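Hypothetical protein (Enterococcus faecalis, PDB 2OX7) is of unknown function but belongs to the YopX family, whose namesake is a protein of a Bacillus subtilis prophage. Local coordinates at residues I32-D37 / F63-M68; D85-D90 / Y131-N136. One frame throughout, in Å; residues are numbered along the deposited sequence.

Overall arrangement
The chain opens with strands 7-11 and 16-19, then builds a second antiparallel sheet from strands 21-25, 31-41 and 46-56. Contact 1 closes the excursion between residues 37 and 63, where strand 65-71 returns beside strand 7-11 and, with the loop leading into it, packs on strand 31-41, tying the first sheet to the second. Contact 2 opens later: strand 131-136 comes back to the outer side of strand 85-89 after a 40-residue detour that includes strands 101-107 and 110-113 and helix 122-126. The closures follow in series, neither nested nor crossed. The centres of contacts 1 and 2 are about 24 Å apart. They lie on opposite sides of the chain's centre, and Arg8 links strand 7-11 to Asp85.

Contact 1: residues I32-D37 / F63-M68; sequences IAIITD and FPYVIM
Ile34 pushes its CG2 methyl into the corner between the rings of Phe63 and Tyr65, joining two antiparallel sheets through their side chains rather than through strand pairing. Strand 31-41 belongs to one sheet and strand 65-71, entered through the loop that carries Phe63, to the other, and the touching parts run 57° apart. It is an example of how sheets without shared backbone bonds are joined by interlocking apolar side chains. CG2 comes within 3.7 Å of Phe63 CZ and sits almost straight above the face of Tyr65, 4.2 Å from its ring centroid, in a CH-pi contact. The rings also brace each other, with Tyr65 CD2 over the middle of the Phe63 ring, 3.4 Å above its plane. Phe63 reaches across because CG lies anti to its backbone N (chi1 -160°), which brings CZ to 4.0 Å from Ala33 C. At the far end of its ring Tyr65 OH is hydrogen-bonded to Asp55, on the neighbouring strand 46-56. The contact thins toward the partly exposed Ile32, whose CB points away from residues 63-68; Ile32 also packs on Phe38 of the second subunit. There the strand carries a classic beta bulge, Ile32 and Ala33 both facing Leu24. Thin, too, is the other end, where Ile34 and the partly exposed Ile67 run antiparallel alongside each other, Ile34 CD1 meeting Ile67 CD1 at 3.9 Å.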
loop_
_atom_site.group_PDB
_atom_site.type_symbol
_atom_site.label_atom_id
_atom_site.label_comp_id
_atom_site.label_asym_id
_atom_site.label_seq_id
_atom_site.Cartn_x
_atom_site.Cartn_y
_atom_site.Cartn_z
ATOM N N ILE A 32 -30.941 5.526 -5.888
ATOM C CA ILE A 32 -32.330 5.964 -6.029
ATOM C C ILE A 32 -33.318 4.935 -5.481
ATOM O O ILE A 32 -34.499 5.243 -5.286
ATOM C CB ILE A 32 -32.663 6.400 -7.482
ATOM C CG1 ILE A 32 -32.460 5.244 -8.479
ATOM C CG2 ILE A 32 -31.849 7.654 -7.861
ATOM C CD1 ILE A 32 -33.059 5.502 -9.893
ATOM N N ALA A 33 -32.832 3.724 -5.208
ATOM C CA ALA A 33 -33.666 2.686 -4.602
ATOM C C ALA A 33 -32.843 1.722 -3.774
ATOM O O ALA A 33 -31.616 1.652 -3.904
ATOM C CB ALA A 33 -34.460 1.916 -5.680
ATOM N N ILE A 34 -33.539 0.973 -2.933
ATOM C CA ILE A 34 -32.924 -0.110 -2.203
ATOM C C ILE A 34 -33.876 -1.295 -2.126
ATOM O O ILE A 34 -35.058 -1.143 -1.789
ATOM C CB ILE A 34 -32.416 0.369 -0.807
ATOM C CG1 ILE A 34 -31.556 -0.697 -0.133
ATOM C CG2 ILE A 34 -33.564 0.856 0.093
ATOM C CD1 ILE A 34 -30.753 -0.134 1.043
ATOM N N ILE A 35 -33.361 -2.459 -2.490
ATOM C CA ILE A 35 -34.065 -3.717 -2.270
ATOM C C ILE A 35 -33.520 -4.375 -1.008
ATOM O O ILE A 35 -32.320 -4.691 -0.932
ATOM C CB ILE A 35 -33.881 -4.667 -3.469
ATOM C CG1 ILE A 35 -34.480 -4.032 -4.739
ATOM C CG2 ILE A 35 -34.503 -6.027 -3.161
ATOM C CD1 ILE A 35 -34.276 -4.826 -6.024
ATOM N N THR A 36 -34.390 -4.580 -0.023
ATOM C CA THR A 36 -33.984 -5.238 1.209
ATOM C C THR A 36 -34.262 -6.746 1.208
ATOM O O THR A 36 -33.543 -7.504 1.873
ATOM C CB THR A 36 -34.578 -4.552 2.463
ATOM O OG1 THR A 36 -35.984 -4.344 2.276
ATOM C CG2 THR A 36 -33.931 -3.204 2.682
ATOM N N ASP A 37 -35.284 -7.176 0.458
ATOM C CA ASP A 37 -35.609 -8.606 0.255
ATOM C C ASP A 37 -36.115 -8.837 -1.159
ATOM O O ASP A 37 -36.850 -8.017 -1.702
ATOM C CB ASP A 37 -36.718 -9.112 1.210
ATOM C CG ASP A 37 -36.366 -8.937 2.657
ATOM O OD1 ASP A 37 -35.958 -9.937 3.296
ATOM O OD2 ASP A 37 -36.478 -7.791 3.151
ATOM N N PHE A 63 -32.801 10.652 0.423
ATOM C CA PHE A 63 -32.900 9.217 0.637
ATOM C C PHE A 63 -32.061 8.859 1.865
ATOM O O PHE A 63 -30.856 9.075 1.864
ATOM C CB PHE A 63 -32.416 8.494 -0.616
ATOM C CG PHE A 63 -32.888 7.074 -0.728
ATOM C CD1 PHE A 63 -34.224 6.741 -0.516
ATOM C CD2 PHE A 63 -31.990 6.059 -1.056
ATOM C CE1 PHE A 63 -34.658 5.418 -0.632
ATOM C CE2 PHE A 63 -32.416 4.740 -1.174
ATOM C CZ PHE A 63 -33.752 4.419 -0.970
ATOM N N PRO A 64 -32.707 8.355 2.934
ATOM C CA PRO A 64 -32.046 8.275 4.244
ATOM C C PRO A 64 -31.264 6.976 4.475
ATOM O O PRO A 64 -31.273 6.441 5.578
ATOM C CB PRO A 64 -33.231 8.326 5.201
ATOM C CG PRO A 64 -34.283 7.552 4.488
ATOM C CD PRO A 64 -34.091 7.841 3.010
ATOM N N TYR A 65 -30.612 6.467 3.443
ATOM C CA TYR A 65 -29.877 5.205 3.558
ATOM C C TYR A 65 -28.420 5.435 3.199
ATOM O O TYR A 65 -28.123 6.119 2.213
ATOM C CB TYR A 65 -30.479 4.142 2.652
ATOM C CG TYR A 65 -31.921 3.817 2.975
ATOM C CD1 TYR A 65 -32.250 2.824 3.886
ATOM C CD2 TYR A 65 -32.965 4.524 2.364
ATOM C CE1 TYR A 65 -33.577 2.530 4.180
ATOM C CE2 TYR A 65 -34.288 4.238 2.647
ATOM C CZ TYR A 65 -34.593 3.249 3.556
ATOM O OH TYR A 65 -35.922 2.960 3.824
ATOM N N VAL A 66 -27.525 4.880 4.018
ATOM C CA VAL A 66 -26.082 5.027 3.816
ATOM C C VAL A 66 -25.556 3.624 3.535
ATOM O O VAL A 66 -25.679 2.750 4.397
ATOM C CB VAL A 66 -25.408 5.609 5.080
ATOM C CG1 VAL A 66 -23.885 5.598 4.950
ATOM C CG2 VAL A 66 -25.928 7.034 5.372
ATOM N N ILE A 67 -24.991 3.401 2.348
ATOM C CA ILE A 67 -24.528 2.055 1.956
ATOM C C ILE A 67 -23.064 1.838 2.363
ATOM O O ILE A 67 -22.248 2.789 2.310
ATOM C CB ILE A 67 -24.675 1.815 0.440
ATOM C CG1 ILE A 67 -26.132 1.968 0.013
ATOM C CG2 ILE A 67 -24.206 0.404 0.038
ATOM C CD1 ILE A 67 -27.040 0.802 0.428
HETATM N N MSE A 68 -22.760 0.594 2.766
HETATM C CA MSE A 68 -21.396 0.185 3.140
HETATM C C MSE A 68 -21.175 -1.177 2.537
HETATM O O MSE A 68 -22.075 -2.030 2.585
HETATM C CB MSE A 68 -21.233 0.120 4.661
HETATM C CG MSE A 68 -21.248 1.485 5.342
HETATM SE SE MSE A 68 -21.788 1.282 7.230
HETATM C CE MSE A 68 -23.746 1.536 6.991
#

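Contact 2: residues D85-D90 / Y131-N136; sequences DILVYD and YLVIGN
Tyr89 overlaps the ring of Tyr131, its CD1 lying 3.5 Å above that ring's plane and displaced toward the rim. The two planes meet at 59°, while the CB of Tyr89 adds an off-centre CH-pi contact. A chi1 of -172° turns the Tyr89 ring away from its backbone N, and its OH is hydrogen-bonded to Asp129 N. On the same face Leu87 sets CD2 against Tyr131 CB and CD1 against Val133 CG2, each at 4.0 Å. Beneath these side chains is an antiparallel pairing in which strand 131-136 forms one border of a four-stranded sheet. It illustrates how backbone bonds fix register: Val88 and Leu132 bond reciprocally, Val88 N to Leu132 O at 3.0 Å and Leu132 N to Val88 O at 2.9 Å. Farther along, Ile86 O takes the N-H of Ile134 nearly head-on, and Ile86 N reaches Gly135 O from above the carbonyl plane. Here strand 131-136 absorbs an extra residue as a beta bulge, Ile134 and Gly135 together facing Ile86. Asp85 is held by Arg8 and Phe82 N, and a water bridges Asp85 OD1 and Asn136 ND2, 2.9 Å from each; ND2 also bonds to Glu139 OE2.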
loop_
_atom_site.group_PDB
_atom_site.type_symbol
_atom_site.label_atom_id
_atom_site.label_comp_id
_atom_site.label_asym_id
_atom_site.label_seq_id
_atom_site.Cartn_x
_atom_site.Cartn_y
_atom_site.Cartn_z
ATOM N N ASP A 85 -17.067 -0.164 9.898
ATOM C CA ASP A 85 -16.744 -0.904 11.110
ATOM C C ASP A 85 -15.627 -0.268 11.896
ATOM O O ASP A 85 -14.753 0.410 11.344
ATOM C CB ASP A 85 -16.371 -2.370 10.806
ATOM C CG ASP A 85 -17.611 -3.269 10.586
ATOM O OD1 ASP A 85 -18.749 -2.912 11.015
ATOM O OD2 ASP A 85 -17.455 -4.375 10.030
ATOM N N ILE A 86 -15.611 -0.558 13.194
ATOM C CA ILE A 86 -14.528 -0.122 14.099
ATOM C C ILE A 86 -13.839 -1.341 14.689
ATOM O O ILE A 86 -14.517 -2.252 15.251
ATOM C CB ILE A 86 -15.113 0.806 15.244
ATOM C CG1 ILE A 86 -15.718 2.080 14.627
ATOM C CG2 ILE A 86 -14.025 1.037 16.340
ATOM C CD1 ILE A 86 -16.722 2.849 15.582
ATOM N N LEU A 87 -12.512 -1.426 14.496
ATOM C CA LEU A 87 -11.755 -2.614 14.949
ATOM C C LEU A 87 -10.860 -2.254 16.114
ATOM O O LEU A 87 -10.357 -1.118 16.188
ATOM C CB LEU A 87 -10.879 -3.154 13.824
ATOM C CG LEU A 87 -11.576 -4.054 12.794
ATOM C CD1 LEU A 87 -12.729 -3.402 12.053
ATOM C CD2 LEU A 87 -10.468 -4.421 11.824
ATOM N N VAL A 88 -10.649 -3.211 17.004
ATOM C CA VAL A 88 -9.672 -3.051 18.073
ATOM C C VAL A 88 -8.707 -4.207 18.078
ATOM O O VAL A 88 -9.091 -5.328 17.738
ATOM C CB VAL A 88 -10.328 -2.964 19.469
ATOM C CG1 VAL A 88 -11.045 -1.646 19.583
ATOM C CG2 VAL A 88 -11.210 -4.180 19.738
ATOM N N TYR A 89 -7.473 -3.941 18.476
ATOM C CA TYR A 89 -6.486 -5.000 18.682
ATOM C C TYR A 89 -6.783 -5.768 19.978
ATOM O O TYR A 89 -6.923 -5.168 21.071
ATOM C CB TYR A 89 -5.086 -4.374 18.744
ATOM C CG TYR A 89 -4.006 -5.413 18.770
ATOM C CD1 TYR A 89 -3.776 -6.227 17.669
ATOM C CD2 TYR A 89 -3.189 -5.559 19.891
ATOM C CE1 TYR A 89 -2.792 -7.193 17.696
ATOM C CE2 TYR A 89 -2.203 -6.516 19.927
ATOM C CZ TYR A 89 -1.982 -7.306 18.809
ATOM O OH TYR A 89 -0.983 -8.275 18.831
ATOM N N ASP A 90 -6.869 -7.085 19.876
ATOM C CA ASP A 90 -7.452 -7.894 20.941
ATOM C C ASP A 90 -6.383 -8.283 21.985
ATOM O O ASP A 90 -6.183 -9.452 22.309
ATOM C CB ASP A 90 -8.213 -9.083 20.345
ATOM C CG ASP A 90 -8.950 -9.905 21.395
ATOM O OD1 ASP A 90 -9.441 -9.291 22.373
ATOM O OD2 ASP A 90 -9.052 -11.154 21.231
ATOM N N TYR A 131 -7.380 -8.648 15.420
ATOM C CA TYR A 131 -8.331 -7.506 15.548
ATOM C C TYR A 131 -9.750 -8.047 15.574
ATOM O O TYR A 131 -10.079 -9.058 14.899
ATOM C CB TYR A 131 -8.228 -6.477 14.371
ATOM C CG TYR A 131 -6.994 -5.656 14.477
ATOM C CD1 TYR A 131 -7.049 -4.381 15.047
ATOM C CD2 TYR A 131 -5.746 -6.181 14.123
ATOM C CE1 TYR A 131 -5.901 -3.623 15.200
ATOM C CE2 TYR A 131 -4.573 -5.411 14.271
ATOM C CZ TYR A 131 -4.666 -4.145 14.823
ATOM O OH TYR A 131 -3.538 -3.365 15.043
ATOM N N LEU A 132 -10.608 -7.311 16.260
ATOM C CA LEU A 132 -12.017 -7.672 16.362
ATOM C C LEU A 132 -12.897 -6.478 16.021
ATOM O O LEU A 132 -12.576 -5.376 16.405
ATOM C CB LEU A 132 -12.300 -8.118 17.786
ATOM C CG LEU A 132 -11.821 -9.519 18.212
ATOM C CD1 LEU A 132 -12.115 -9.737 19.707
ATOM C CD2 LEU A 132 -12.555 -10.578 17.377
ATOM N N VAL A 133 -14.000 -6.722 15.323
ATOM C CA VAL A 133 -14.998 -5.674 15.060
ATOM C C VAL A 133 -15.782 -5.460 16.375
ATOM O O VAL A 133 -16.411 -6.396 16.879
ATOM C CB VAL A 133 -16.009 -6.114 14.040
ATOM C CG1 VAL A 133 -17.092 -5.005 13.843
ATOM C CG2 VAL A 133 -15.323 -6.351 12.675
ATOM N N ILE A 134 -15.802 -4.236 16.870
ATOM C CA ILE A 134 -16.536 -3.982 18.123
ATOM C C ILE A 134 -17.675 -2.959 17.981
ATOM O O ILE A 134 -18.260 -2.525 18.976
ATOM C CB ILE A 134 -15.595 -3.618 19.230
ATOM C CG1 ILE A 134 -14.787 -2.342 18.881
ATOM C CG2 ILE A 134 -14.824 -4.874 19.659
ATOM C CD1 ILE A 134 -14.235 -1.695 20.113
ATOM N N GLY A 135 -18.010 -2.643 16.746
ATOM C CA GLY A 135 -19.105 -1.714 16.444
ATOM C C GLY A 135 -18.870 -1.010 15.129
ATOM O O GLY A 135 -17.995 -1.401 14.316
ATOM N N ASN A 136 -19.682 0.010 14.877
ATOM C CA ASN A 136 -19.504 0.787 13.678
ATOM C C ASN A 136 -19.885 2.222 13.972
ATOM O O ASN A 136 -20.484 2.526 15.022
ATOM C CB ASN A 136 -20.273 0.190 12.512
ATOM C CG ASN A 136 -21.803 0.225 12.716
ATOM O OD1 ASN A 136 -22.420 1.263 12.584
ATOM N ND2 ASN A 136 -22.400 -0.934 13.010
HETATM O O HOH W 1 -20.545 -3.204 13.227
#